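Side-chain contact in BLUF domain-containing protein (Acinetobacter baumannii, PDB 6W6Z), which probably acts as a blue-light photoreceptor of the BLUF family, sensing light through a bound flavin: residues G40-A45 and F49-E54. Sequence-based numbering, arbitrary orientation.
Sequences GVLYYA and FFQCLE. With FMN (flavin mononucleotide), chain B.
The ring of F49 is sandwiched between Y44 and the flavin: Y44 CD1 lies over one face, toward the rim, 3.5 Å from F49 CE1, while methyl C7M of FMN sits over the centre of the opposite face. The Y44 and F49 ring planes are inclined at 55°. With CG of L42 beside the carbonyl carbon, chi2 of 63° turns CD1 to the partner strand, against both F49 CD1 and Q51 CB, each 3.8 Å away; L42 CD1 also lies 3.9 Å from FMN C7M. Next along this face, Q51 rises as an extended chain (chi2 175°), its NE2 donating to FMN N5 at 3.0 Å and, weakly, to FMN O4; OE1 is hydrogen-bonded to Y7 OH. On the other face V41 CG1 meets C52 CB, and Y43 CD2 touches F50 CB, the side chains crossing at about a right angle; the Y43 and F50 rings pack edge-to-face on F128. Backbone hydrogen bonds pairing V41 with C52 and Y43 with F50 fix the antiparallel hairpin of the ferredoxin-like BLUF sheet. With both ends of its amide engaged, Q51 links Y7 to the flavin, consistent with the Tyr-Gln-flavin network through which BLUF domains respond to light.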
ATOM      1  N   GLY A  40       6.070   5.374  -0.179  1.00 20.29           N
ATOM      2  CA  GLY A  40       5.389   4.319   0.593  1.00 19.53           C
ATOM      3  C   GLY A  40       5.420   2.970  -0.056  1.00 17.83           C
ATOM      4  O   GLY A  40       6.255   2.672  -0.959  1.00 20.03           O
ATOM      5  N   VAL A  41       4.514   2.129   0.414  1.00 19.73           N
ATOM      6  CA  VAL A  41       4.473   0.729  -0.049  1.00 16.98           C
ATOM      7  C   VAL A  41       3.021   0.269  -0.069  1.00 15.92           C
ATOM      8  O   VAL A  41       2.277   0.657   0.819  1.00 17.18           O
ATOM      9  CB  VAL A  41       5.352  -0.169   0.840  1.00 16.61           C
ATOM     10  CG1 VAL A  41       4.994  -0.033   2.307  1.00 17.43           C
ATOM     11  CG2 VAL A  41       5.317  -1.622   0.378  1.00 17.82           C
ATOM     12  N   LEU A  42       2.712  -0.540  -1.069  1.00 16.34           N
ATOM     13  CA  LEU A  42       1.388  -1.166  -1.297  1.00 14.87           C
ATOM     14  C   LEU A  42       1.652  -2.646  -1.272  1.00 15.52           C
ATOM     15  O   LEU A  42       2.457  -3.085  -2.076  1.00 19.64           O
ATOM     16  CB  LEU A  42       0.779  -0.728  -2.631  1.00 15.34           C
ATOM     17  CG  LEU A  42      -0.640  -1.246  -2.884  1.00 15.28           C
ATOM     18  CD1 LEU A  42      -1.612  -0.697  -1.841  1.00 16.63           C
ATOM     19  CD2 LEU A  42      -1.124  -0.915  -4.282  1.00 16.55           C
ATOM     20  N   TYR A  43       0.972  -3.366  -0.383  1.00 14.77           N
ATOM     21  CA  TYR A  43       1.023  -4.836  -0.290  1.00 15.57           C
ATOM     22  C   TYR A  43      -0.334  -5.303  -0.762  1.00 15.75           C
ATOM     23  O   TYR A  43      -1.354  -4.745  -0.340  1.00 16.12           O
ATOM     24  CB  TYR A  43       1.310  -5.282   1.146  1.00 15.46           C
ATOM     25  CG  TYR A  43       1.016  -6.732   1.463  1.00 18.09           C
ATOM     26  CD1 TYR A  43       1.917  -7.734   1.150  1.00 17.77           C
ATOM     27  CD2 TYR A  43      -0.139  -7.093   2.134  1.00 20.68           C
ATOM     28  CE1 TYR A  43       1.675  -9.054   1.501  1.00 19.05           C
ATOM     29  CE2 TYR A  43      -0.430  -8.421   2.432  1.00 20.89           C
ATOM     30  CZ  TYR A  43       0.496  -9.404   2.130  1.00 21.31           C
ATOM     31  OH  TYR A  43       0.257 -10.719   2.446  1.00 25.00           O
ATOM     32  N   TYR A  44      -0.358  -6.340  -1.572  1.00 16.33           N
ATOM     33  CA  TYR A  44      -1.612  -6.982  -2.018  1.00 17.20           C
ATOM     34  C   TYR A  44      -1.495  -8.469  -1.760  1.00 17.89           C
ATOM     35  O   TYR A  44      -0.510  -9.069  -2.228  1.00 19.07           O
ATOM     36  CB  TYR A  44      -1.887  -6.735  -3.509  1.00 18.34           C
ATOM     37  CG  TYR A  44      -3.121  -7.474  -3.959  1.00 17.75           C
ATOM     38  CD1 TYR A  44      -4.384  -7.024  -3.601  1.00 18.91           C
ATOM     39  CD2 TYR A  44      -3.021  -8.703  -4.587  1.00 18.53           C
ATOM     40  CE1 TYR A  44      -5.524  -7.747  -3.923  1.00 18.03           C
ATOM     41  CE2 TYR A  44      -4.149  -9.422  -4.953  1.00 19.03           C
ATOM     42  CZ  TYR A  44      -5.402  -8.968  -4.581  1.00 19.52           C
ATOM     43  OH  TYR A  44      -6.522  -9.692  -4.898  1.00 20.95           O
ATOM     44  N   ALA A  45      -2.501  -9.057  -1.131  1.00 17.56           N
ATOM     45  CA  ALA A  45      -2.615 -10.528  -1.030  1.00 16.85           C
ATOM     46  C   ALA A  45      -4.031 -10.892  -0.623  1.00 18.03           C
ATOM     47  O   ALA A  45      -4.722 -10.061   0.050  1.00 17.56           O
ATOM     48  CB  ALA A  45      -1.632 -11.038  -0.010  1.00 18.66           C
ATOM     49  N   PHE A  49      -5.622  -5.185   0.539  1.00 17.22           N
ATOM     50  CA  PHE A  49      -4.451  -4.279   0.475  1.00 17.34           C
ATOM     51  C   PHE A  49      -4.007  -3.860   1.868  1.00 17.82           C
ATOM     52  O   PHE A  49      -4.771  -3.725   2.812  1.00 18.91           O
ATOM     53  CB  PHE A  49      -4.804  -3.028  -0.316  1.00 15.66           C
ATOM     54  CG  PHE A  49      -5.168  -3.230  -1.748  1.00 17.11           C
ATOM     55  CD1 PHE A  49      -4.171  -3.432  -2.713  1.00 16.20           C
ATOM     56  CD2 PHE A  49      -6.495  -3.152  -2.163  1.00 16.26           C
ATOM     57  CE1 PHE A  49      -4.507  -3.536  -4.052  1.00 16.94           C
ATOM     58  CE2 PHE A  49      -6.820  -3.310  -3.504  1.00 18.97           C
ATOM     59  CZ  PHE A  49      -5.820  -3.484  -4.451  1.00 18.73           C
ATOM     60  N   PHE A  50      -2.746  -3.498   1.942  1.00 17.29           N
ATOM     61  CA  PHE A  50      -2.174  -2.745   3.062  1.00 15.70           C
ATOM     62  C   PHE A  50      -1.376  -1.643   2.402  1.00 16.04           C
ATOM     63  O   PHE A  50      -0.691  -1.970   1.425  1.00 15.39           O
ATOM     64  CB  PHE A  50      -1.306  -3.604   3.980  1.00 15.65           C
ATOM     65  CG  PHE A  50      -0.505  -2.761   4.950  1.00 16.59           C
ATOM     66  CD1 PHE A  50       0.672  -2.124   4.563  1.00 16.66           C
ATOM     67  CD2 PHE A  50      -1.007  -2.495   6.212  1.00 18.21           C
ATOM     68  CE1 PHE A  50       1.365  -1.306   5.444  1.00 18.19           C
ATOM     69  CE2 PHE A  50      -0.298  -1.692   7.107  1.00 20.96           C
ATOM     70  CZ  PHE A  50       0.866  -1.073   6.713  1.00 18.65           C
ATOM     71  N   GLN A  51      -1.554  -0.400   2.821  1.00 17.08           N
ATOM     72  CA  GLN A  51      -0.715   0.666   2.259  1.00 17.07           C
ATOM     73  C   GLN A  51      -0.138   1.517   3.372  1.00 17.86           C
ATOM     74  O   GLN A  51      -0.836   1.823   4.366  1.00 18.57           O
ATOM     75  CB  GLN A  51      -1.489   1.504   1.251  1.00 17.91           C
ATOM     76  CG  GLN A  51      -0.580   2.413   0.460  1.00 18.94           C
ATOM     77  CD  GLN A  51      -1.293   3.179  -0.624  1.00 19.15           C
ATOM     78  OE1 GLN A  51      -2.439   3.605  -0.451  1.00 22.01           O
ATOM     79  NE2 GLN A  51      -0.632   3.316  -1.773  1.00 19.47           N
ATOM     80  N   CYS A  52       1.089   1.970   3.174  1.00 17.53           N
ATOM     81  CA  CYS A  52       1.709   2.997   4.028  1.00 22.34           C
ATOM     82  C   CYS A  52       2.097   4.169   3.133  1.00 22.12           C
ATOM     83  O   CYS A  52       2.668   3.922   2.057  1.00 20.29           O
ATOM     84  CB  CYS A  52       2.831   2.308   4.799  1.00 28.32           C
ATOM     85  SG  CYS A  52       4.103   3.434   5.411  1.00 39.52           S
ATOM     86  N   LEU A  53       1.666   5.386   3.498  1.00 20.04           N
ATOM     87  CA  LEU A  53       1.994   6.652   2.818  1.00 21.41           C
ATOM     88  C   LEU A  53       2.912   7.467   3.729  1.00 21.86           C
ATOM     89  O   LEU A  53       2.579   7.600   4.931  1.00 21.45           O
ATOM     90  CB  LEU A  53       0.709   7.432   2.532  1.00 22.22           C
ATOM     91  CG  LEU A  53      -0.373   6.691   1.730  1.00 21.94           C
ATOM     92  CD1 LEU A  53      -1.659   7.499   1.700  1.00 21.84           C
ATOM     93  CD2 LEU A  53       0.119   6.405   0.324  1.00 23.56           C
ATOM     94  N   GLU A  54       3.972   8.047   3.175  1.00 22.56           N
ATOM     95  CA  GLU A  54       4.916   8.911   3.935  1.00 25.53           C
ATOM     96  C   GLU A  54       5.038  10.260   3.243  1.00 27.28           C
ATOM     97  O   GLU A  54       5.290  10.250   2.018  1.00 28.70           O
ATOM     98  CB  GLU A  54       6.344   8.347   3.974  1.00 29.77           C
ATOM     99  CG  GLU A  54       6.497   7.056   4.720  1.00 31.68           C
ATOM    100  CD  GLU A  54       7.868   6.373   4.580  1.00 32.74           C
ATOM    101  OE1 GLU A  54       8.641   6.709   3.668  1.00 42.77           O
ATOM    102  OE2 GLU A  54       8.140   5.482   5.366  1.00 35.50           O
TER
HETATM  103  N1  FMN B 201      -3.201   7.270  -5.847  1.00 20.53           N
HETATM  104  C2  FMN B 201      -2.079   7.970  -5.608  1.00 23.19           C
HETATM  105  O2  FMN B 201      -1.961   9.103  -6.176  1.00 22.76           O
HETATM  106  N3  FMN B 201      -1.165   7.569  -4.700  1.00 20.03           N
HETATM  107  C4  FMN B 201      -1.266   6.411  -4.029  1.00 20.24           C
HETATM  108  O4  FMN B 201      -0.418   6.023  -3.229  1.00 19.85           O
HETATM  109  C4A FMN B 201      -2.426   5.568  -4.287  1.00 18.76           C
HETATM  110  N5  FMN B 201      -2.614   4.405  -3.699  1.00 18.16           N
HETATM  111  C5A FMN B 201      -3.762   3.728  -3.951  1.00 18.46           C
HETATM  112  C6  FMN B 201      -3.932   2.511  -3.330  1.00 17.64           C
HETATM  113  C7  FMN B 201      -5.095   1.784  -3.519  1.00 19.16           C
HETATM  114  C7M FMN B 201      -5.207   0.462  -2.825  1.00 18.43           C
HETATM  115  C8  FMN B 201      -6.104   2.208  -4.504  1.00 17.95           C
HETATM  116  C8M FMN B 201      -7.334   1.334  -4.708  1.00 18.66           C
HETATM  117  C9  FMN B 201      -5.929   3.435  -5.122  1.00 18.75           C
HETATM  118  C9A FMN B 201      -4.774   4.176  -4.903  1.00 19.37           C
HETATM  119  N10 FMN B 201      -4.535   5.378  -5.558  1.00 19.94           N
HETATM  120  C10 FMN B 201      -3.394   6.090  -5.244  1.00 19.66           C
HETATM  121  C1' FMN B 201      -5.475   5.955  -6.577  1.00 23.39           C
HETATM  122  C2' FMN B 201      -6.436   7.016  -6.091  1.00 25.96           C
HETATM  123  O2' FMN B 201      -7.477   6.378  -5.334  1.00 24.35           O
HETATM  124  C3' FMN B 201      -7.038   7.714  -7.339  1.00 34.49           C
HETATM  125  O3' FMN B 201      -7.455   6.765  -8.327  1.00 31.72           O
HETATM  126  C4' FMN B 201      -6.046   8.591  -8.077  1.00 40.50           C
HETATM  127  O4' FMN B 201      -5.453   9.534  -7.155  1.00 44.82           O
HETATM  128  C5' FMN B 201      -6.754   9.387  -9.201  1.00 52.21           C
HETATM  129  O5' FMN B 201      -7.763  10.296  -8.713  1.00 56.75           O
HETATM  130  P   FMN B 201      -8.604  11.328  -9.684  1.00 61.03           P
HETATM  131  O1P FMN B 201      -9.860  10.542 -10.012  1.00 66.53           O
HETATM  132  O2P FMN B 201      -8.795  12.523  -8.767  1.00 61.78           O
HETATM  133  O3P FMN B 201      -7.752  11.604 -10.910  1.00 65.04           O